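Local structure of pectate lyase 1 (Juniperus ashei, 1PXZ) at residues T57-Y60 against G61-E65; W296-T299 against R300-F303; I320-S323 against N324-F327. The protein is a major cedar pollen allergen with low pectate lyase activity, cleaving galacturonan chains of pectin by elimination, with calcium as cofactor. One frame throughout, in Å; residues are numbered along the deposited sequence.

Contact 1: residues T57-Y60 against G61-E65; sequences TLRY and GATRE
The guanidinium of Arg-64 lies flat on the ring of Tyr-60, four residues back along the short helix 58-63, which lies at the N-terminal end of the parallel beta-helix, in the connection from strand 39-43 to strand 68-72. The two planes are only 13° apart, and Arg-64 CZ sits 4.1 Å from the centroid of the Tyr-60 ring, a cation-pi stack over the face. The same face also receives Arg-64 CD in a CH-pi contact. Bends at chi2 (-53°) and chi3 (87°) fold the arginine back toward Tyr-60. There Arg-64 NE donates to the backbone O of Tyr-60 at 3.0 Å, from a position tilted out of the carbonyl plane. A second grip comes at the guanidinium edge, where Arg-64 NH2 gives an in-plane bond to Thr-63 OG1 of 2.9 Å. A water spans the outer ends of the pair, bound to Tyr-60 OH and accepting from Arg-64 NH1, so the guanidinium is fixed both in tilt and in rotation.

Thr-63, one step further out, is itself held: Thr-63 OG1 donates a hydrogen bond to Arg-59 O at 2.8 Å while accepting from Arg-64, so it relays between helix backbone and guanidinium. Behind it run the helical bonds, notably Ala-62 N to Leu-58 O at 2.9 Å. At the other end Thr-57 is the N-cap; its OG1 accepts a weak bond from Tyr-60 N and is hydrogen-bonded to Thr-54 O.

The buried side of the helix leans on Leu-84 and Val-43 through Leu-58. Arg-59 reaches away from the stack, its NE in a salt bridge with Asp-48 OD1 and its NH1 and NH2 bonded to the backbone oxygens of Pro-83 and Met-82.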
# COMPACT_ATOMS: atom_id res chain seq x y z
N THR A 57 11.69 -17.42 -13.38
CA THR A 57 11.48 -15.97 -13.50
C THR A 57 10.42 -15.52 -12.51
O THR A 57 9.68 -16.34 -11.96
CB THR A 57 11.01 -15.53 -14.90
OG1 THR A 57 9.82 -16.26 -15.24
CG2 THR A 57 12.10 -15.84 -15.92
N LEU A 58 10.34 -14.20 -12.31
CA LEU A 58 9.34 -13.68 -11.36
C LEU A 58 7.94 -13.93 -11.86
O LEU A 58 7.02 -14.34 -11.13
CB LEU A 58 9.63 -12.19 -11.14
CG LEU A 58 8.59 -11.45 -10.30
CD1 LEU A 58 8.47 -12.11 -8.94
CD2 LEU A 58 8.97 -9.97 -10.17
N ARG A 59 7.70 -13.69 -13.16
CA ARG A 59 6.33 -13.83 -13.66
C ARG A 59 5.86 -15.28 -13.59
O ARG A 59 4.70 -15.54 -13.30
CB ARG A 59 6.17 -13.30 -15.08
CG ARG A 59 4.72 -13.33 -15.59
CD ARG A 59 4.71 -12.84 -17.04
NE ARG A 59 5.24 -11.48 -17.17
CZ ARG A 59 4.49 -10.40 -17.08
NH1 ARG A 59 3.18 -10.47 -16.84
NH2 ARG A 59 5.06 -9.21 -17.22
N TYR A 60 6.75 -16.24 -13.85
CA TYR A 60 6.29 -17.63 -13.68
C TYR A 60 5.82 -17.87 -12.26
O TYR A 60 4.77 -18.44 -12.00
CB TYR A 60 7.45 -18.58 -14.01
CG TYR A 60 7.12 -20.06 -13.94
CD1 TYR A 60 6.63 -20.73 -15.05
CD2 TYR A 60 7.29 -20.77 -12.76
CE1 TYR A 60 6.32 -22.09 -15.00
CE2 TYR A 60 6.98 -22.12 -12.70
CZ TYR A 60 6.51 -22.77 -13.82
OH TYR A 60 6.22 -24.12 -13.71
N GLY A 61 6.60 -17.51 -11.24
CA GLY A 61 6.08 -17.86 -9.92
C GLY A 61 4.84 -17.07 -9.57
O GLY A 61 3.91 -17.57 -8.93
N ALA A 62 4.81 -15.80 -9.98
CA ALA A 62 3.68 -14.93 -9.60
C ALA A 62 2.38 -15.36 -10.25
O ALA A 62 1.30 -15.05 -9.75
CB ALA A 62 4.01 -13.49 -9.95
N THR A 63 2.42 -16.08 -11.38
CA THR A 63 1.18 -16.44 -12.05
C THR A 63 0.71 -17.86 -11.74
O THR A 63 -0.33 -18.28 -12.27
CB THR A 63 1.31 -16.32 -13.59
OG1 THR A 63 2.48 -17.06 -13.99
CG2 THR A 63 1.52 -14.87 -14.00
N ARG A 64 1.44 -18.61 -10.92
CA ARG A 64 0.99 -19.98 -10.69
C ARG A 64 -0.32 -19.97 -9.91
O ARG A 64 -0.60 -19.08 -9.10
CB ARG A 64 2.02 -20.81 -9.93
CG ARG A 64 3.33 -21.09 -10.64
CD ARG A 64 3.20 -21.72 -12.03
NE ARG A 64 3.04 -20.65 -13.03
CZ ARG A 64 2.79 -20.83 -14.32
NH1 ARG A 64 2.67 -22.05 -14.85
NH2 ARG A 64 2.67 -19.78 -15.11
N GLU A 65 -1.16 -20.99 -10.12
CA GLU A 65 -2.36 -21.10 -9.29
C GLU A 65 -2.01 -21.56 -7.89
O GLU A 65 -2.63 -21.14 -6.91
CB GLU A 65 -3.38 -22.04 -9.93
CG GLU A 65 -4.48 -21.35 -10.71
CD GLU A 65 -4.29 -19.86 -10.94
OE1 GLU A 65 -3.52 -19.46 -11.86
OE2 GLU A 65 -4.94 -19.09 -10.18
O HOH W 1 3.45 -24.52 -13.74

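Contact 2: residues W296-T299 against R300-F303; sequences WRST and RDAF
Three flat groups meet the strand 296-299 here. The ring of Phe-303 is approached at its edge, in plane, by the hydroxyl of Ser-298, with Ser-298 OG 3.8 Å from Phe-303 CZ. The guanidinium of Arg-300 likewise has Thr-299 CG2 near its plane at one edge, and the aliphatic part of that arginine rests on the same methyl, Thr-299 CG2 to Arg-300 CG being 3.9 Å. The carboxylate of Asp-301 is met on the anti side of OD2, 31° out of its plane, by Ser-298 OG in a short bond of 2.6 Å.

This last bond closes a tight bend. With chi1 at 167°, the serine hydroxyl swings opposite its own backbone N and lies beside the carbonyl carbon, facing the returning chain. A water bridges the corner, donating to Ser-298 OG at 2.7 Å and accepting from Asp-301 N at 3.0 Å; the hydroxyl therefore both gives and receives. Arg-300 adopts a left-handed backbone conformation (phi 53°), which turns the chain from one strand into the next.

The bend extends the parallel beta-helix at its C-terminal end and falls within residues 296-306, a region that bound IgE from three of seven patients. Strand 296-299 runs parallel to 260-264 and strand 302-304 to 267-269, so the turn stacks on that of the preceding coil: Asp-301 bonds Ser-263 OG and Asn-266 N there, Arg-300 forms a salt bridge with Glu-264, and Phe-309 from a following loop packs against both Ser-298 and Phe-303.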
# COMPACT_ATOMS: atom_id res chain seq x y z
N TRP A 296 -14.49 12.94 9.48
CA TRP A 296 -13.03 12.99 9.40
C TRP A 296 -12.50 13.34 10.78
O TRP A 296 -12.60 14.49 11.22
CB TRP A 296 -12.55 14.01 8.37
CG TRP A 296 -12.82 13.67 6.94
CD1 TRP A 296 -13.74 12.81 6.42
CD2 TRP A 296 -12.13 14.22 5.81
NE1 TRP A 296 -13.67 12.78 5.06
CE2 TRP A 296 -12.68 13.65 4.66
CE3 TRP A 296 -11.09 15.16 5.67
CZ2 TRP A 296 -12.24 13.96 3.38
CZ3 TRP A 296 -10.64 15.48 4.39
CH2 TRP A 296 -11.22 14.87 3.26
N ARG A 297 -11.92 12.37 11.48
CA ARG A 297 -11.49 12.57 12.84
C ARG A 297 -9.97 12.55 13.01
O ARG A 297 -9.27 11.81 12.32
CB ARG A 297 -12.06 11.49 13.76
CG ARG A 297 -13.53 11.19 13.55
CD ARG A 297 -14.14 10.71 14.87
NE ARG A 297 -13.62 9.41 15.29
CZ ARG A 297 -14.30 8.28 15.11
NH1 ARG A 297 -15.49 8.36 14.52
NH2 ARG A 297 -13.81 7.11 15.50
N SER A 298 -9.50 13.39 13.93
CA SER A 298 -8.09 13.43 14.31
C SER A 298 -7.96 13.14 15.80
O SER A 298 -8.48 13.92 16.62
CB SER A 298 -7.48 14.78 13.95
OG SER A 298 -6.21 14.96 14.57
N THR A 299 -7.30 12.06 16.18
CA THR A 299 -7.12 11.66 17.56
C THR A 299 -5.67 11.47 17.95
O THR A 299 -5.02 10.62 17.33
CB THR A 299 -7.84 10.30 17.80
OG1 THR A 299 -9.20 10.43 17.33
CG2 THR A 299 -7.87 9.94 19.27
N ARG A 300 -5.16 12.19 18.93
CA ARG A 300 -3.79 12.09 19.43
C ARG A 300 -2.74 12.24 18.34
O ARG A 300 -1.65 11.67 18.42
CB ARG A 300 -3.59 10.77 20.20
CG ARG A 300 -4.61 10.67 21.34
CD ARG A 300 -4.45 9.42 22.18
NE ARG A 300 -4.87 8.24 21.42
CZ ARG A 300 -4.12 7.16 21.24
NH1 ARG A 300 -2.91 7.09 21.75
NH2 ARG A 300 -4.61 6.15 20.53
N ASP A 301 -3.07 13.00 17.31
CA ASP A 301 -2.11 13.38 16.26
C ASP A 301 -1.12 14.38 16.83
O ASP A 301 -1.40 15.07 17.81
CB ASP A 301 -2.84 13.96 15.06
CG ASP A 301 -3.55 12.93 14.18
OD1 ASP A 301 -3.10 11.76 14.13
OD2 ASP A 301 -4.56 13.28 13.52
N ALA A 302 0.06 14.47 16.24
CA ALA A 302 1.02 15.50 16.63
C ALA A 302 1.24 16.46 15.46
O ALA A 302 1.20 15.97 14.32
CB ALA A 302 2.32 14.88 17.09
N PHE A 303 1.43 17.75 15.72
CA PHE A 303 1.49 18.74 14.65
C PHE A 303 2.74 19.59 14.80
O PHE A 303 2.99 20.15 15.85
CB PHE A 303 0.26 19.68 14.64
CG PHE A 303 -1.02 18.87 14.44
CD1 PHE A 303 -1.45 18.56 13.17
CD2 PHE A 303 -1.77 18.43 15.51
CE1 PHE A 303 -2.59 17.80 12.98
CE2 PHE A 303 -2.92 17.67 15.34
CZ PHE A 303 -3.33 17.36 14.06
O HOH W 2 -5.44 14.89 17.20

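Contact 3: residues I320-S323 against N324-F327; sequences IYNS and NEAF
Tyr-321 packs tightly against the chain that returns past it. Glu-325 O lies over one face of its ring, towards the rim, while Ile-320 CG1 takes the opposite face. Its CE2 touches Phe-327 CE1 at 3.5 Å, the two rings meeting obliquely with planes at 41°, and its CB sits against Ala-326 CB. Tyr-321 OH, hydrogen-bonded to Thr-216 OG1 and His-239 ND1, ties this loop to strands 214-218 and 237-241 of the parallel beta-helix; Phe-28 adds another ring from the N-terminal part of the chain.

The looser, exposed side is the turn Asn-322 to Asn-324, kept in shape by polar bonds. An Asx turn links Asn-324 N to Asn-322 OD1 at 2.6 Å, made possible by chi1 of 68°, which sets the amide between backbone N and carbonyl carbon. Asn-322 O accepts twice, from Glu-325 N and from Ala-326 N, each at 3.0 Å, the latter almost in line with the carbonyl. Glu-325 OE1 accepts from Asn-322 N at 2.9 Å, and the Glu-325 carboxylate stacks on the Asn-322 amide, planes 9° apart. A water donates to both that OE1 and Ile-320 O.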
# COMPACT_ATOMS: atom_id res chain seq x y z
N ILE A 320 -13.60 0.03 15.13
CA ILE A 320 -13.77 -0.46 13.77
C ILE A 320 -13.23 -1.87 13.54
O ILE A 320 -13.59 -2.43 12.51
CB ILE A 320 -13.07 0.53 12.79
CG1 ILE A 320 -11.58 0.75 13.04
CG2 ILE A 320 -13.80 1.88 12.82
CD1 ILE A 320 -10.85 1.53 11.96
N TYR A 321 -12.41 -2.38 14.44
CA TYR A 321 -11.69 -3.64 14.31
C TYR A 321 -12.24 -4.76 15.19
O TYR A 321 -12.62 -4.47 16.33
CB TYR A 321 -10.23 -3.46 14.74
CG TYR A 321 -9.39 -2.60 13.82
CD1 TYR A 321 -9.47 -2.76 12.44
CD2 TYR A 321 -8.53 -1.64 14.34
CE1 TYR A 321 -8.71 -1.97 11.58
CE2 TYR A 321 -7.77 -0.85 13.49
CZ TYR A 321 -7.86 -1.02 12.12
OH TYR A 321 -7.10 -0.24 11.26
N ASN A 322 -12.24 -5.99 14.74
CA ASN A 322 -12.52 -7.15 15.59
C ASN A 322 -11.25 -7.61 16.27
O ASN A 322 -10.17 -7.04 16.13
CB ASN A 322 -13.17 -8.28 14.78
CG ASN A 322 -12.27 -8.93 13.76
OD1 ASN A 322 -11.08 -9.15 13.96
ND2 ASN A 322 -12.80 -9.28 12.59
N SER A 323 -11.31 -8.71 17.02
CA SER A 323 -10.16 -9.13 17.81
C SER A 323 -9.00 -9.59 16.93
O SER A 323 -7.85 -9.58 17.38
CB SER A 323 -10.53 -10.29 18.76
OG SER A 323 -11.43 -9.89 19.78
N ASN A 324 -9.32 -10.01 15.71
CA ASN A 324 -8.22 -10.48 14.84
C ASN A 324 -7.50 -9.31 14.17
O ASN A 324 -6.43 -9.52 13.59
CB ASN A 324 -8.75 -11.44 13.79
CG ASN A 324 -9.26 -12.77 14.37
OD1 ASN A 324 -10.36 -13.15 13.98
ND2 ASN A 324 -8.47 -13.39 15.22
N GLU A 325 -8.05 -8.11 14.23
CA GLU A 325 -7.57 -6.93 13.51
C GLU A 325 -6.98 -5.85 14.41
O GLU A 325 -6.11 -5.11 13.95
CB GLU A 325 -8.71 -6.28 12.71
CG GLU A 325 -9.32 -7.11 11.60
CD GLU A 325 -10.70 -6.68 11.18
OE1 GLU A 325 -11.46 -6.00 11.93
OE2 GLU A 325 -11.09 -7.03 10.04
N ALA A 326 -7.46 -5.74 15.64
CA ALA A 326 -7.17 -4.61 16.51
C ALA A 326 -5.69 -4.52 16.84
O ALA A 326 -5.02 -5.55 16.97
CB ALA A 326 -7.96 -4.74 17.83
N PHE A 327 -5.18 -3.30 17.00
CA PHE A 327 -3.82 -3.15 17.47
C PHE A 327 -3.65 -1.80 18.17
O PHE A 327 -4.45 -0.88 17.96
CB PHE A 327 -2.86 -3.22 16.28
CG PHE A 327 -3.08 -2.11 15.26
CD1 PHE A 327 -4.10 -2.19 14.34
CD2 PHE A 327 -2.24 -1.01 15.25
CE1 PHE A 327 -4.30 -1.20 13.39
CE2 PHE A 327 -2.42 -0.01 14.30
CZ PHE A 327 -3.44 -0.12 13.37
O HOH W 3 -13.65 -4.90 11.29

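The three contacts come one after another along the chain, and none touches another. Contacts 1 and 2 lie toward the two ends of the row of parallel strands, their centres 42 Å apart: the first is the short helix between strands 39-43 and 68-72, the second the bend between strands 296-299 and 302-304. Contact 3, in the loop after strand 302-304, ties the C-terminal chain back to the middle of the row through strands 214-218 and 237-241; its centre is 32 Å from that of contact 1 and 20 Å from that of contact 2. The contacts are thus spread along the length of the beta-helix, away from the proposed calcium and catalytic residues.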